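Peptide amidase (Stenotrophomonas maltophilia, PDB 1M22) probably hydrolyses amide bonds, as amidase signature enzymes do, with the C-terminal amide of peptides as its likely substrate. Local coordinates at residues P282-R287 / V414-G419; P291-A296 / V449-I454. All blocks are in the same frame, centred on the assembly; numbering follows the deposited sequence.

How the interactions relate
Both contacts lie on the same mixed sheet and involve the stretch that runs from strand 275-279 through a loop into helix 289-302. Interaction 1 sets that loop against the end of strand 412-416 and is buried; interaction 2 lays the helix over strand 446-454 and is only partly buried, away from the annotated active site. Across the sheet, strand 457-464 sits between the two strands they use. The contacts touch: L284 CD2 packs on I293 CG1 at 3.9 Å, and I454 CD1 approaches the carbonyl oxygen of R287. Interaction 1 mixes leucine-proline packing with a CH-pi contact, whereas interaction 2 is aliphatic and thioether packing.

Interaction 1: residues P282-R287 / V414-G419; sequences PLLKYR and VAPTTG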
loop_
_atom_site.group_PDB
_atom_site.type_symbol
_atom_site.label_atom_id
_atom_site.label_comp_id
_atom_site.label_asym_id
_atom_site.label_seq_id
_atom_site.Cartn_x
_atom_site.Cartn_y
_atom_site.Cartn_z
ATOM N N PRO A 282 -13.594 -8.599 18.064
ATOM C CA PRO A 282 -12.815 -9.680 18.675
ATOM C C PRO A 282 -11.302 -9.513 18.529
ATOM O O PRO A 282 -10.534 -10.125 19.269
ATOM C CB PRO A 282 -13.329 -10.922 17.951
ATOM C CG PRO A 282 -14.757 -10.574 17.681
ATOM C CD PRO A 282 -14.646 -9.148 17.189
ATOM N N LEU A 283 -10.876 -8.683 17.582
ATOM C CA LEU A 283 -9.448 -8.472 17.366
ATOM C C LEU A 283 -8.774 -7.859 18.592
ATOM O O LEU A 283 -7.568 -8.008 18.786
ATOM C CB LEU A 283 -9.227 -7.581 16.138
ATOM C CG LEU A 283 -7.795 -7.470 15.606
ATOM C CD1 LEU A 283 -7.238 -8.857 15.303
ATOM C CD2 LEU A 283 -7.789 -6.606 14.347
ATOM N N LEU A 284 -9.553 -7.173 19.426
ATOM C CA LEU A 284 -9.008 -6.562 20.636
ATOM C C LEU A 284 -8.560 -7.631 21.629
ATOM O O LEU A 284 -7.730 -7.367 22.501
ATOM C CB LEU A 284 -10.056 -5.669 21.310
ATOM C CG LEU A 284 -10.575 -4.442 20.558
ATOM C CD1 LEU A 284 -11.634 -3.749 21.406
ATOM C CD2 LEU A 284 -9.429 -3.489 20.252
ATOM N N LYS A 285 -9.111 -8.834 21.493
ATOM C CA LYS A 285 -8.776 -9.935 22.392
ATOM C C LYS A 285 -7.831 -10.955 21.766
ATOM O O LYS A 285 -7.610 -12.033 22.319
ATOM C CB LYS A 285 -10.053 -10.633 22.865
ATOM C CG LYS A 285 -11.077 -9.693 23.487
ATOM C CD LYS A 285 -10.467 -8.817 24.577
ATOM C CE LYS A 285 -9.963 -9.634 25.758
ATOM N NZ LYS A 285 -9.367 -8.760 26.810
ATOM N N TYR A 286 -7.283 -10.611 20.607
ATOM C CA TYR A 286 -6.336 -11.472 19.912
ATOM C C TYR A 286 -5.180 -11.718 20.882
ATOM O O TYR A 286 -4.781 -10.817 21.619
ATOM C CB TYR A 286 -5.868 -10.756 18.641
ATOM C CG TYR A 286 -4.857 -11.492 17.792
ATOM C CD1 TYR A 286 -3.491 -11.365 18.034
ATOM C CD2 TYR A 286 -5.265 -12.277 16.713
ATOM C CE1 TYR A 286 -2.554 -11.994 17.217
ATOM C CE2 TYR A 286 -4.336 -12.913 15.892
ATOM C CZ TYR A 286 -2.984 -12.764 16.149
ATOM O OH TYR A 286 -2.062 -13.363 15.323
ATOM N N ARG A 287 -4.658 -12.940 20.901
ATOM C CA ARG A 287 -3.571 -13.290 21.811
ATOM C C ARG A 287 -2.416 -12.287 21.810
ATOM O O ARG A 287 -1.757 -12.085 20.786
ATOM C CB ARG A 287 -3.031 -14.685 21.476
ATOM C CG ARG A 287 -2.022 -15.215 22.488
ATOM C CD ARG A 287 -1.453 -16.563 22.064
ATOM N NE ARG A 287 -0.631 -16.462 20.860
ATOM C CZ ARG A 287 0.515 -15.791 20.787
ATOM N NH1 ARG A 287 0.985 -15.154 21.852
ATOM N NH2 ARG A 287 1.194 -15.757 19.648
ATOM N N VAL A 414 -10.136 4.018 15.333
ATOM C CA VAL A 414 -8.877 3.291 15.423
ATOM C C VAL A 414 -9.103 1.868 15.906
ATOM O O VAL A 414 -10.119 1.560 16.536
ATOM C CB VAL A 414 -7.864 3.980 16.367
ATOM C CG1 VAL A 414 -7.587 5.393 15.886
ATOM C CG2 VAL A 414 -8.384 3.975 17.793
ATOM N N ALA A 415 -8.147 1.001 15.599
ATOM C CA ALA A 415 -8.224 -0.399 15.985
ATOM C C ALA A 415 -6.931 -1.072 15.580
ATOM O O ALA A 415 -6.141 -0.507 14.826
ATOM C CB ALA A 415 -9.384 -1.072 15.257
ATOM N N PRO A 416 -6.675 -2.278 16.107
ATOM C CA PRO A 416 -5.440 -2.951 15.697
ATOM C C PRO A 416 -5.698 -3.215 14.211
ATOM O O PRO A 416 -6.833 -3.498 13.825
ATOM C CB PRO A 416 -5.463 -4.246 16.504
ATOM C CG PRO A 416 -6.268 -3.890 17.718
ATOM C CD PRO A 416 -7.380 -3.042 17.148
ATOM N N THR A 417 -4.672 -3.120 13.374
ATOM C CA THR A 417 -4.861 -3.339 11.945
ATOM C C THR A 417 -5.221 -4.784 11.612
ATOM O O THR A 417 -6.162 -5.050 10.859
ATOM C CB THR A 417 -3.596 -2.934 11.175
ATOM O OG1 THR A 417 -3.256 -1.588 11.526
ATOM C CG2 THR A 417 -3.822 -3.024 9.668
ATOM N N THR A 418 -4.467 -5.714 12.183
ATOM C CA THR A 418 -4.684 -7.134 11.949
ATOM C C THR A 418 -3.880 -7.902 12.995
ATOM O O THR A 418 -3.398 -7.314 13.960
ATOM C CB THR A 418 -4.229 -7.522 10.514
ATOM O OG1 THR A 418 -4.534 -8.899 10.264
ATOM C CG2 THR A 418 -2.728 -7.291 10.333
ATOM N N GLY A 419 -3.757 -9.215 12.818
ATOM C CA GLY A 419 -2.984 -10.016 13.752
ATOM C C GLY A 419 -1.534 -10.035 13.304
ATOM O O GLY A 419 -1.101 -9.143 12.573
#
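L283 and L284 reach P416 in different ways. The L283 side chain slides past the proline in the opposite direction; with CG anti to the backbone N (chi1 -169°), the branch extends to the proline, and CD2 lies 4.0 Å from P416 CB. The same methyl, L283 CD2, comes to 3.3 Å from the carbonyl oxygen P416 O and lies 4.0 Å from T418 CA. L284 instead crosses the proline at about a right angle, with CD2 3.7 Å from P416 CD. Helix 289-302 adds M289 and I293 to the packing on P416. The 3-10 turn after strand 275-279 thus packs on the end of strand 412-416; the T417 side chain is about 11 Å from that of the nucleophile S189.

Y286 lays one ring face over the backbone of G419. G419 CA stands 3.6 Å above the ring plane, toward the hydroxyl-side rim and 23° off the normal: a CH-pi contact. With no side chain at G419, the ring can come this close. The hydroxyl of Y286 accepts a hydrogen bond from V420 N, and F431 meets the ring edge-to-face. Between the segments the attraction is therefore dispersion and CH-pi, while the polar end of Y286 is satisfied just after G419.

Interaction 2: residues P291-A296 / V449-I454; sequences PLIEQA and VPMGQI
Helix 291-296 runs over strand 449-454 with the axes of the two short segments 8.6 Å apart and their directions 145° from each other, L292 and G452 bringing the backbones nearest. L292 has CG anti to the carbonyl carbon (chi1 -65°), and its two methyls part: CD1 goes to I454 CG1 at 3.5 Å, the two side chains meeting at a slant, and to the carbonyl oxygen Q453 O at 3.7 Å, while CD2 passes above the bare backbone of G452, 4.3 Å from its CA.

From the strand, M451 rises toward the helix between L292, I293 and A296. Its methyl is placed doubtfully, being modelled too close to the helix. The sulfur SD of M451 lies 4.4 Å from I293 CD1. L461 on the neighbouring strand and Y480 of helix 470-484 also touch M451.

M451 and G452 both face V459 on strand 457-464, which makes a classic beta bulge; at the backbone angles of G452 (phi 143°) a side chain would be jammed against the preceding carbonyl O, so glycine fits the bulge. A helix on a bulged strand is in keeping with the layered alpha/beta fold, in which helices cover the central sheet.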
loop_
_atom_site.group_PDB
_atom_site.type_symbol
_atom_site.label_atom_id
_atom_site.label_comp_id
_atom_site.label_asym_id
_atom_site.label_seq_id
_atom_site.Cartn_x
_atom_site.Cartn_y
_atom_site.Cartn_z
ATOM N N PRO A 291 -2.581 -5.788 25.874
ATOM C CA PRO A 291 -1.597 -4.832 26.398
ATOM C C PRO A 291 -1.204 -3.753 25.394
ATOM O O PRO A 291 -1.015 -2.588 25.755
ATOM C CB PRO A 291 -0.411 -5.721 26.767
ATOM C CG PRO A 291 -1.044 -7.054 27.044
ATOM C CD PRO A 291 -2.059 -7.163 25.940
ATOM N N LEU A 292 -1.074 -4.147 24.133
ATOM C CA LEU A 292 -0.682 -3.209 23.091
ATOM C C LEU A 292 -1.750 -2.173 22.785
ATOM O O LEU A 292 -1.463 -0.977 22.749
ATOM C CB LEU A 292 -0.325 -3.961 21.808
ATOM C CG LEU A 292 0.907 -4.864 21.883
ATOM C CD1 LEU A 292 1.101 -5.565 20.552
ATOM C CD2 LEU A 292 2.133 -4.035 22.243
ATOM N N ILE A 293 -2.983 -2.617 22.575
ATOM C CA ILE A 293 -4.041 -1.672 22.257
ATOM C C ILE A 293 -4.397 -0.804 23.465
ATOM O O ILE A 293 -4.793 0.349 23.300
ATOM C CB ILE A 293 -5.296 -2.395 21.696
ATOM C CG1 ILE A 293 -6.245 -1.371 21.068
ATOM C CG2 ILE A 293 -5.985 -3.193 22.784
ATOM C CD1 ILE A 293 -5.655 -0.636 19.874
ATOM N N GLU A 294 -4.244 -1.342 24.673
ATOM C CA GLU A 294 -4.523 -0.562 25.878
ATOM C C GLU A 294 -3.491 0.554 25.991
ATOM O O GLU A 294 -3.824 1.700 26.302
ATOM C CB GLU A 294 -4.447 -1.436 27.132
ATOM C CG GLU A 294 -5.678 -2.270 27.394
ATOM C CD GLU A 294 -5.552 -3.110 28.650
ATOM O OE1 GLU A 294 -4.593 -3.904 28.737
ATOM O OE2 GLU A 294 -6.409 -2.976 29.548
ATOM N N GLN A 295 -2.232 0.211 25.735
ATOM C CA GLN A 295 -1.162 1.194 25.806
ATOM C C GLN A 295 -1.370 2.269 24.744
ATOM O O GLN A 295 -1.149 3.450 25.001
ATOM C CB GLN A 295 0.194 0.522 25.597
ATOM C CG GLN A 295 1.372 1.462 25.781
ATOM C CD GLN A 295 1.414 2.074 27.170
ATOM O OE1 GLN A 295 1.444 1.362 28.174
ATOM N NE2 GLN A 295 1.419 3.402 27.232
ATOM N N ALA A 296 -1.792 1.854 23.552
ATOM C CA ALA A 296 -2.027 2.798 22.464
ATOM C C ALA A 296 -3.126 3.785 22.837
ATOM O O ALA A 296 -3.001 4.983 22.589
ATOM C CB ALA A 296 -2.408 2.052 21.198
ATOM N N VAL A 449 0.045 2.606 11.611
ATOM C CA VAL A 449 1.309 3.012 12.227
ATOM C C VAL A 449 1.757 1.912 13.188
ATOM O O VAL A 449 0.950 1.374 13.940
ATOM C CB VAL A 449 1.150 4.321 13.049
ATOM C CG1 VAL A 449 2.495 4.735 13.643
ATOM C CG2 VAL A 449 0.584 5.422 12.176
ATOM N N PRO A 450 3.051 1.561 13.171
ATOM C CA PRO A 450 3.541 0.516 14.076
ATOM C C PRO A 450 3.215 0.832 15.535
ATOM O O PRO A 450 3.412 1.961 15.985
ATOM C CB PRO A 450 5.042 0.525 13.821
ATOM C CG PRO A 450 5.125 0.872 12.368
ATOM C CD PRO A 450 4.113 1.994 12.244
ATOM N N MET A 451 2.717 -0.155 16.277
ATOM C CA MET A 451 2.401 0.082 17.678
ATOM C C MET A 451 3.042 -0.926 18.628
ATOM O O MET A 451 2.784 -0.908 19.829
ATOM C CB MET A 451 0.885 0.128 17.895
ATOM C CG MET A 451 0.166 -1.201 17.887
ATOM S SD MET A 451 -1.448 -0.991 18.687
ATOM C CE MET A 451 -0.939 -0.557 20.236
ATOM N N GLY A 452 3.883 -1.799 18.087
ATOM C CA GLY A 452 4.547 -2.779 18.924
ATOM C C GLY A 452 4.703 -4.116 18.238
ATOM O O GLY A 452 4.593 -4.223 17.017
ATOM N N GLN A 453 4.969 -5.144 19.035
ATOM C CA GLN A 453 5.138 -6.487 18.509
ATOM C C GLN A 453 4.590 -7.505 19.491
ATOM O O GLN A 453 4.440 -7.219 20.680
ATOM C CB GLN A 453 6.625 -6.794 18.273
ATOM C CG GLN A 453 7.306 -5.923 17.231
ATOM C CD GLN A 453 8.782 -6.255 17.060
ATOM O OE1 GLN A 453 9.454 -5.710 16.183
ATOM N NE2 GLN A 453 9.291 -7.149 17.901
ATOM N N ILE A 454 4.271 -8.683 18.974
ATOM C CA ILE A 454 3.804 -9.795 19.786
ATOM C C ILE A 454 4.728 -10.935 19.374
ATOM O O ILE A 454 4.761 -11.325 18.205
ATOM C CB ILE A 454 2.340 -10.183 19.475
ATOM C CG1 ILE A 454 1.405 -9.026 19.840
ATOM C CG2 ILE A 454 1.961 -11.441 20.258
ATOM C CD1 ILE A 454 -0.054 -9.273 19.505
#